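Signal recognition particle receptor FtsY (Sulfolobus acidocaldarius, PDB 5L3S) is a receptor that docks the signal recognition particle, joining an SRP54-type helical bundle to a GTPase domain of the P-loop NTPase class. Local coordinates at residues V26-E29 against L30-Q33; S37-Y41 against E42-K46. All coordinates share one frame; numbering follows the deposited sequence.

Interaction 1. Residues V26-E29 against L30-Q33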
ATOM      1  N   VAL B  26     -10.807 -22.925 -18.551  1.00 45.11           N
ATOM      2  CA  VAL B  26     -11.479 -22.096 -17.560  1.00 44.34           C
ATOM      3  C   VAL B  26     -10.614 -21.880 -16.314  1.00 38.16           C
ATOM      4  O   VAL B  26     -10.669 -20.815 -15.686  1.00 36.53           O
ATOM      5  CB  VAL B  26     -12.884 -22.649 -17.197  1.00 46.17           C
ATOM      6  CG1 VAL B  26     -12.778 -24.006 -16.521  1.00 45.94           C
ATOM      7  CG2 VAL B  26     -13.630 -21.655 -16.317  1.00 40.68           C
ATOM      8  N   ILE B  27      -9.802 -22.874 -15.961  1.00 40.01           N
ATOM      9  CA  ILE B  27      -8.918 -22.736 -14.804  1.00 38.03           C
ATOM     10  C   ILE B  27      -7.897 -21.618 -15.049  1.00 41.63           C
ATOM     11  O   ILE B  27      -7.564 -20.849 -14.140  1.00 40.84           O
ATOM     12  CB  ILE B  27      -8.207 -24.072 -14.453  1.00 44.90           C
ATOM     13  CG1 ILE B  27      -9.203 -25.088 -13.897  1.00 44.56           C
ATOM     14  CG2 ILE B  27      -7.133 -23.863 -13.405  1.00 40.89           C
ATOM     15  CD1 ILE B  27      -9.790 -24.704 -12.574  1.00 44.75           C
ATOM     16  N   GLU B  28      -7.414 -21.511 -16.283  1.00 39.39           N
ATOM     17  CA  GLU B  28      -6.485 -20.439 -16.610  1.00 37.49           C
ATOM     18  C   GLU B  28      -7.125 -19.052 -16.580  1.00 40.22           C
ATOM     19  O   GLU B  28      -6.519 -18.108 -16.069  1.00 37.19           O
ATOM     20  CB  GLU B  28      -5.768 -20.690 -17.938  1.00 45.28           C
ATOM     21  CG  GLU B  28      -4.781 -21.852 -17.875  1.00 59.90           C
ATOM     22  CD  GLU B  28      -3.818 -21.740 -16.700  1.00 66.10           C
ATOM     23  OE1 GLU B  28      -2.996 -20.797 -16.681  1.00 69.19           O
ATOM     24  OE2 GLU B  28      -3.884 -22.594 -15.791  1.00 64.77           O
ATOM     25  N   GLU B  29      -8.332 -18.914 -17.120  1.00 36.39           N
ATOM     26  CA  GLU B  29      -9.028 -17.627 -17.023  1.00 42.47           C
ATOM     27  C   GLU B  29      -9.246 -17.242 -15.559  1.00 42.85           C
ATOM     28  O   GLU B  29      -9.069 -16.084 -15.181  1.00 36.49           O
ATOM     29  CB  GLU B  29     -10.367 -17.656 -17.760  1.00 48.00           C
ATOM     30  CG  GLU B  29     -10.246 -17.612 -19.274  1.00 66.35           C
ATOM     31  CD  GLU B  29     -11.585 -17.757 -19.982  1.00 80.90           C
ATOM     32  OE1 GLU B  29     -12.595 -18.057 -19.308  1.00 83.66           O
ATOM     33  OE2 GLU B  29     -11.626 -17.572 -21.219  1.00 88.69           O
ATOM     34  N   LEU B  30      -9.619 -18.217 -14.736  1.00 33.32           N
ATOM     35  CA  LEU B  30      -9.827 -17.956 -13.313  1.00 36.02           C
ATOM     36  C   LEU B  30      -8.529 -17.570 -12.602  1.00 35.49           C
ATOM     37  O   LEU B  30      -8.544 -16.753 -11.679  1.00 29.38           O
ATOM     38  CB  LEU B  30     -10.478 -19.156 -12.626  1.00 33.30           C
ATOM     39  CG  LEU B  30     -11.938 -19.389 -13.030  1.00 37.66           C
ATOM     40  CD1 LEU B  30     -12.477 -20.702 -12.463  1.00 36.39           C
ATOM     41  CD2 LEU B  30     -12.803 -18.209 -12.598  1.00 37.88           C
ATOM     42  N   ARG B  31      -7.418 -18.162 -13.028  1.00 30.94           N
ATOM     43  CA  ARG B  31      -6.133 -17.867 -12.422  1.00 34.55           C
ATOM     44  C   ARG B  31      -5.765 -16.413 -12.639  1.00 32.86           C
ATOM     45  O   ARG B  31      -5.310 -15.741 -11.721  1.00 31.73           O
ATOM     46  CB  ARG B  31      -5.024 -18.749 -12.989  1.00 38.09           C
ATOM     47  CG  ARG B  31      -3.653 -18.411 -12.395  1.00 38.53           C
ATOM     48  CD  ARG B  31      -2.520 -19.090 -13.157  1.00 47.94           C
ATOM     49  NE  ARG B  31      -2.749 -20.525 -13.307  1.00 47.91           N
ATOM     50  CZ  ARG B  31      -2.628 -21.413 -12.324  1.00 58.96           C
ATOM     51  NH1 ARG B  31      -2.285 -21.017 -11.095  1.00 52.23           N
ATOM     52  NH2 ARG B  31      -2.864 -22.701 -12.566  1.00 61.18           N
ATOM     53  N   PHE B  32      -5.972 -15.924 -13.852  1.00 35.60           N
ATOM     54  CA  PHE B  32      -5.625 -14.540 -14.143  1.00 34.48           C
ATOM     55  C   PHE B  32      -6.585 -13.533 -13.502  1.00 39.67           C
ATOM     56  O   PHE B  32      -6.188 -12.419 -13.165  1.00 33.35           O
ATOM     57  CB  PHE B  32      -5.438 -14.341 -15.642  1.00 32.60           C
ATOM     58  CG  PHE B  32      -4.265 -15.097 -16.180  1.00 40.71           C
ATOM     59  CD1 PHE B  32      -2.982 -14.797 -15.746  1.00 47.15           C
ATOM     60  CD2 PHE B  32      -4.438 -16.143 -17.075  1.00 45.61           C
ATOM     61  CE1 PHE B  32      -1.893 -15.504 -16.216  1.00 48.28           C
ATOM     62  CE2 PHE B  32      -3.358 -16.849 -17.541  1.00 48.76           C
ATOM     63  CZ  PHE B  32      -2.084 -16.531 -17.112  1.00 50.31           C
ATOM     64  N   GLN B  33      -7.831 -13.945 -13.301  1.00 36.21           N
ATOM     65  CA  GLN B  33      -8.798 -13.119 -12.592  1.00 35.35           C
ATOM     66  C   GLN B  33      -8.408 -12.957 -11.121  1.00 31.88           C
ATOM     67  O   GLN B  33      -8.415 -11.847 -10.589  1.00 31.37           O
ATOM     68  CB  GLN B  33     -10.213 -13.712 -12.719  1.00 35.44           C
ATOM     69  CG  GLN B  33     -11.296 -12.845 -12.085  1.00 44.13           C
ATOM     70  CD  GLN B  33     -12.698 -13.204 -12.560  1.00 60.85           C
ATOM     71  OE1 GLN B  33     -12.884 -14.129 -13.357  1.00 63.43           O
ATOM     72  NE2 GLN B  33     -13.694 -12.468 -12.071  1.00 63.52           N
TER

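Interaction 2. Residues S37-Y41 against E42-K46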
ATOM      1  N   SER B  37      -6.803  -9.734  -9.003  1.00 28.17           N
ATOM      2  CA  SER B  37      -7.526  -9.292  -7.821  1.00 23.58           C
ATOM      3  C   SER B  37      -6.622  -9.247  -6.588  1.00 25.47           C
ATOM      4  O   SER B  37      -7.102  -9.107  -5.462  1.00 26.75           O
ATOM      5  CB  SER B  37      -8.700 -10.246  -7.552  1.00 26.34           C
ATOM      6  OG  SER B  37      -9.675 -10.140  -8.578  1.00 30.88           O
ATOM      7  N   ASP B  38      -5.317  -9.378  -6.814  1.00 25.95           N
ATOM      8  CA  ASP B  38      -4.334  -9.423  -5.744  1.00 23.81           C
ATOM      9  C   ASP B  38      -4.503 -10.600  -4.772  1.00 27.67           C
ATOM     10  O   ASP B  38      -4.150 -10.511  -3.595  1.00 27.39           O
ATOM     11  CB  ASP B  38      -4.280  -8.068  -5.010  1.00 27.59           C
ATOM     12  CG  ASP B  38      -3.739  -6.957  -5.906  1.00 28.18           C
ATOM     13  OD1 ASP B  38      -2.611  -7.121  -6.415  1.00 26.35           O
ATOM     14  OD2 ASP B  38      -4.458  -5.958  -6.154  1.00 29.32           O
ATOM     15  N   VAL B  39      -5.018 -11.723  -5.261  1.00 28.49           N
ATOM     16  CA  VAL B  39      -4.805 -12.960  -4.529  1.00 23.73           C
ATOM     17  C   VAL B  39      -3.411 -13.414  -4.929  1.00 30.05           C
ATOM     18  O   VAL B  39      -3.130 -13.560  -6.116  1.00 31.40           O
ATOM     19  CB  VAL B  39      -5.834 -14.043  -4.906  1.00 25.90           C
ATOM     20  CG1 VAL B  39      -5.599 -15.283  -4.077  1.00 23.80           C
ATOM     21  CG2 VAL B  39      -7.232 -13.511  -4.722  1.00 23.16           C
ATOM     22  N   SER B  40      -2.531 -13.623  -3.956  1.00 28.04           N
ATOM     23  CA  SER B  40      -1.136 -13.924  -4.273  1.00 34.29           C
ATOM     24  C   SER B  40      -1.009 -15.194  -5.107  1.00 31.39           C
ATOM     25  O   SER B  40      -1.908 -16.035  -5.103  1.00 27.84           O
ATOM     26  CB  SER B  40      -0.301 -14.048  -3.001  1.00 41.20           C
ATOM     27  OG  SER B  40      -0.441 -15.338  -2.435  1.00 43.86           O
ATOM     28  N   TYR B  41       0.112 -15.319  -5.817  1.00 30.17           N
ATOM     29  CA  TYR B  41       0.326 -16.409  -6.763  1.00 31.80           C
ATOM     30  C   TYR B  41       0.184 -17.772  -6.092  1.00 38.86           C
ATOM     31  O   TYR B  41      -0.488 -18.677  -6.612  1.00 30.64           O
ATOM     32  CB  TYR B  41       1.718 -16.301  -7.401  1.00 33.65           C
ATOM     33  CG  TYR B  41       1.920 -17.215  -8.590  1.00 33.04           C
ATOM     34  CD1 TYR B  41       1.834 -16.727  -9.888  1.00 42.93           C
ATOM     35  CD2 TYR B  41       2.189 -18.574  -8.416  1.00 36.07           C
ATOM     36  CE1 TYR B  41       2.015 -17.570 -10.986  1.00 48.82           C
ATOM     37  CE2 TYR B  41       2.367 -19.416  -9.497  1.00 40.34           C
ATOM     38  CZ  TYR B  41       2.280 -18.911 -10.778  1.00 47.81           C
ATOM     39  OH  TYR B  41       2.459 -19.757 -11.847  1.00 54.08           O
ATOM     40  N   GLU B  42       0.832 -17.907  -4.940  1.00 32.92           N
ATOM     41  CA  GLU B  42       0.887 -19.176  -4.223  1.00 39.06           C
ATOM     42  C   GLU B  42      -0.497 -19.625  -3.714  1.00 32.91           C
ATOM     43  O   GLU B  42      -0.829 -20.806  -3.751  1.00 35.19           O
ATOM     44  CB  GLU B  42       1.897 -19.075  -3.073  1.00 56.22           C
ATOM     45  CG  GLU B  42       3.351 -18.788  -3.516  1.00 66.18           C
ATOM     46  CD  GLU B  42       3.622 -17.323  -3.919  1.00 70.29           C
ATOM     47  OE1 GLU B  42       2.868 -16.412  -3.507  1.00 57.48           O
ATOM     48  OE2 GLU B  42       4.604 -17.087  -4.660  1.00 76.17           O
ATOM     49  N   VAL B  43      -1.298 -18.675  -3.243  1.00 29.89           N
ATOM     50  CA  VAL B  43      -2.642 -18.978  -2.761  1.00 31.82           C
ATOM     51  C   VAL B  43      -3.585 -19.278  -3.930  1.00 32.43           C
ATOM     52  O   VAL B  43      -4.394 -20.204  -3.869  1.00 27.61           O
ATOM     53  CB  VAL B  43      -3.191 -17.820  -1.901  1.00 28.30           C
ATOM     54  CG1 VAL B  43      -4.672 -18.025  -1.570  1.00 25.88           C
ATOM     55  CG2 VAL B  43      -2.361 -17.697  -0.638  1.00 30.29           C
ATOM     56  N   THR B  44      -3.467 -18.490  -4.992  1.00 32.28           N
ATOM     57  CA  THR B  44      -4.219 -18.732  -6.227  1.00 31.30           C
ATOM     58  C   THR B  44      -3.996 -20.143  -6.753  1.00 30.59           C
ATOM     59  O   THR B  44      -4.950 -20.849  -7.097  1.00 31.28           O
ATOM     60  CB  THR B  44      -3.848 -17.690  -7.291  1.00 34.09           C
ATOM     61  OG1 THR B  44      -4.428 -16.434  -6.924  1.00 30.52           O
ATOM     62  CG2 THR B  44      -4.364 -18.087  -8.668  1.00 33.84           C
ATOM     63  N   GLU B  45      -2.738 -20.566  -6.806  1.00 33.85           N
ATOM     64  CA  GLU B  45      -2.431 -21.920  -7.260  1.00 34.90           C
ATOM     65  C   GLU B  45      -3.082 -23.011  -6.389  1.00 36.89           C
ATOM     66  O   GLU B  45      -3.665 -23.968  -6.910  1.00 35.88           O
ATOM     67  CB  GLU B  45      -0.925 -22.135  -7.341  1.00 38.17           C
ATOM     68  CG  GLU B  45      -0.549 -23.495  -7.909  1.00 59.97           C
ATOM     69  CD  GLU B  45       0.914 -23.587  -8.291  1.00 77.86           C
ATOM     70  OE1 GLU B  45       1.650 -22.592  -8.091  1.00 78.67           O
ATOM     71  OE2 GLU B  45       1.324 -24.658  -8.794  1.00 84.67           O
ATOM     72  N   LYS B  46      -2.992 -22.868  -5.069  1.00 32.42           N
ATOM     73  CA  LYS B  46      -3.554 -23.885  -4.172  1.00 31.29           C
ATOM     74  C   LYS B  46      -5.070 -23.948  -4.306  1.00 31.20           C
ATOM     75  O   LYS B  46      -5.652 -25.023  -4.351  1.00 32.62           O
ATOM     76  CB  LYS B  46      -3.173 -23.610  -2.718  1.00 44.86           C
ATOM     77  CG  LYS B  46      -1.713 -23.864  -2.384  1.00 48.36           C
ATOM     78  CD  LYS B  46      -1.385 -23.331  -0.996  1.00 53.61           C
ATOM     79  CE  LYS B  46       0.025 -23.692  -0.559  1.00 56.46           C
ATOM     80  NZ  LYS B  46       0.423 -22.922   0.661  1.00 56.32           N
TER
HETATM   81  O   HOH W   1       2.277 -15.574  -1.312  1.00 47.23           O

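Interaction 1. Residues V26-E29 against L30-Q33
Glu28 and Arg31 lie alongside each other and point the same way, and their charged ends meet in a loose salt bridge. Glu28 OE2 is 3.4 Å from Arg31 NH2, and Arg31 NE weakly addresses both carboxylate oxygens at about the same length. The carboxylate arrives at the guanidinium edge with its CD in the guanidinium plane, yet the two planes are turned 34° apart, so the groups do not mate as a flat pair. A bend in each chain, at chi2 of Glu28 (-51°) and chi3 of Arg31 (-52°), brings the ends together. Phe32 approaches Glu28 from the next turn: its CD2 comes to 3.0 Å from Glu28 O, obliquely to the ring, while Phe32 N bonds to the same Glu28 O at 3.2 Å. On a different face of the helix, well round from the ion pair, the chemistry is apolar, with Val26 CG2 4.1 Å from Leu30 CD1.

These pairs sit on helix 20-36 of the SRP54-type helical bundle, whose i to i+4 backbone bonds set their spacing; Leu30 N reaches Val26 O at 3.0 Å, and Gln33 N reaches Glu29 O at 3.1 Å.

Beyond this shell, Val26 and Leu30 pack on Val70 of helix 66-85, and Ile27 and Arg31 on Leu48 of helix 41-55, so two flanks of the helix are held by different neighbours. Helix 287-295 meets a further part, where Gln33 NE2 bonds to the backbone O of Ile294. Phe32 turns to the chain of another protein, its ring meeting an aromatic side chain there.

Interaction 2. Residues S37-Y41 against E42-K46
Thr44 carries its OG1 beside its own backbone N, opposite the carbonyl carbon (chi1 -73°), and that rotation swings the hydroxyl back over Ser40 O. In the SRP54-type helical bundle this is the start of helix 41-55, with Ser40 at the N-cap. Ser40 O takes two donors from the one residue: Thr44 N at 2.9 Å, nearly straight with the C=O, and Thr44 OG1 at 3.1 Å, which stands 48° above the carbonyl plane. Both donors come from Thr44, so that one residue closes the first turn on Ser40 O, and Glu45 N continues the pattern by bonding to Tyr41 O.

Ahead of the cap, Val39 points its side chain toward the helix. CG1 of Val39, anti to its backbone N, meets Val43 CG1 at 3.8 Å with the two side chains crossing at about a right angle, and it also lies 3.3 Å from Thr44 OG1. The turn that delivers Val39 here is a Schellman motif closing helix 20-36: Asp38 has positive phi, and the amides of Val39 and Asp38 return to the carbonyls of Leu34 and Leu35.

On another flank Tyr41 and Glu45 cross obliquely, the carboxylate at the ring edge with Glu45 OE1 3.5 Å from Tyr41 CE2, and its plane 81° from that of the ring. Outside the pair of segments, Tyr41 also packs on Leu35 of helix 20-36, and Val43 on Ser261 of helix 258-266 and Leu230 of helix 228-239. Asp38 OD1 is hydrogen-bonded to the backbone of the chain of another protein. At the N-cap itself, a water is hydrogen-bonded to Ser40 OG at 3.0 Å.

Overall arrangement
Both interactions belong to one helical bundle, with centres about 11 Å apart: residues 26-33 form the middle and later part of helix 20-36, and residues 37-46 carry the chain from the end of that helix into helix 41-55. They meet where Arg31 CG packs on Thr44 CG2 at 3.8 Å. Each mixes buried and outer residues. Interaction 1 keeps Val26, Ile27 and Leu30 inside and its weak ion pair on a partly exposed flank; interaction 2 buries Val39, Ser40, Val43 and Thr44, with Glu42 exposed. The first relies on regular helix bonds plus charge, the second on a doubly gripped carbonyl at a helix start.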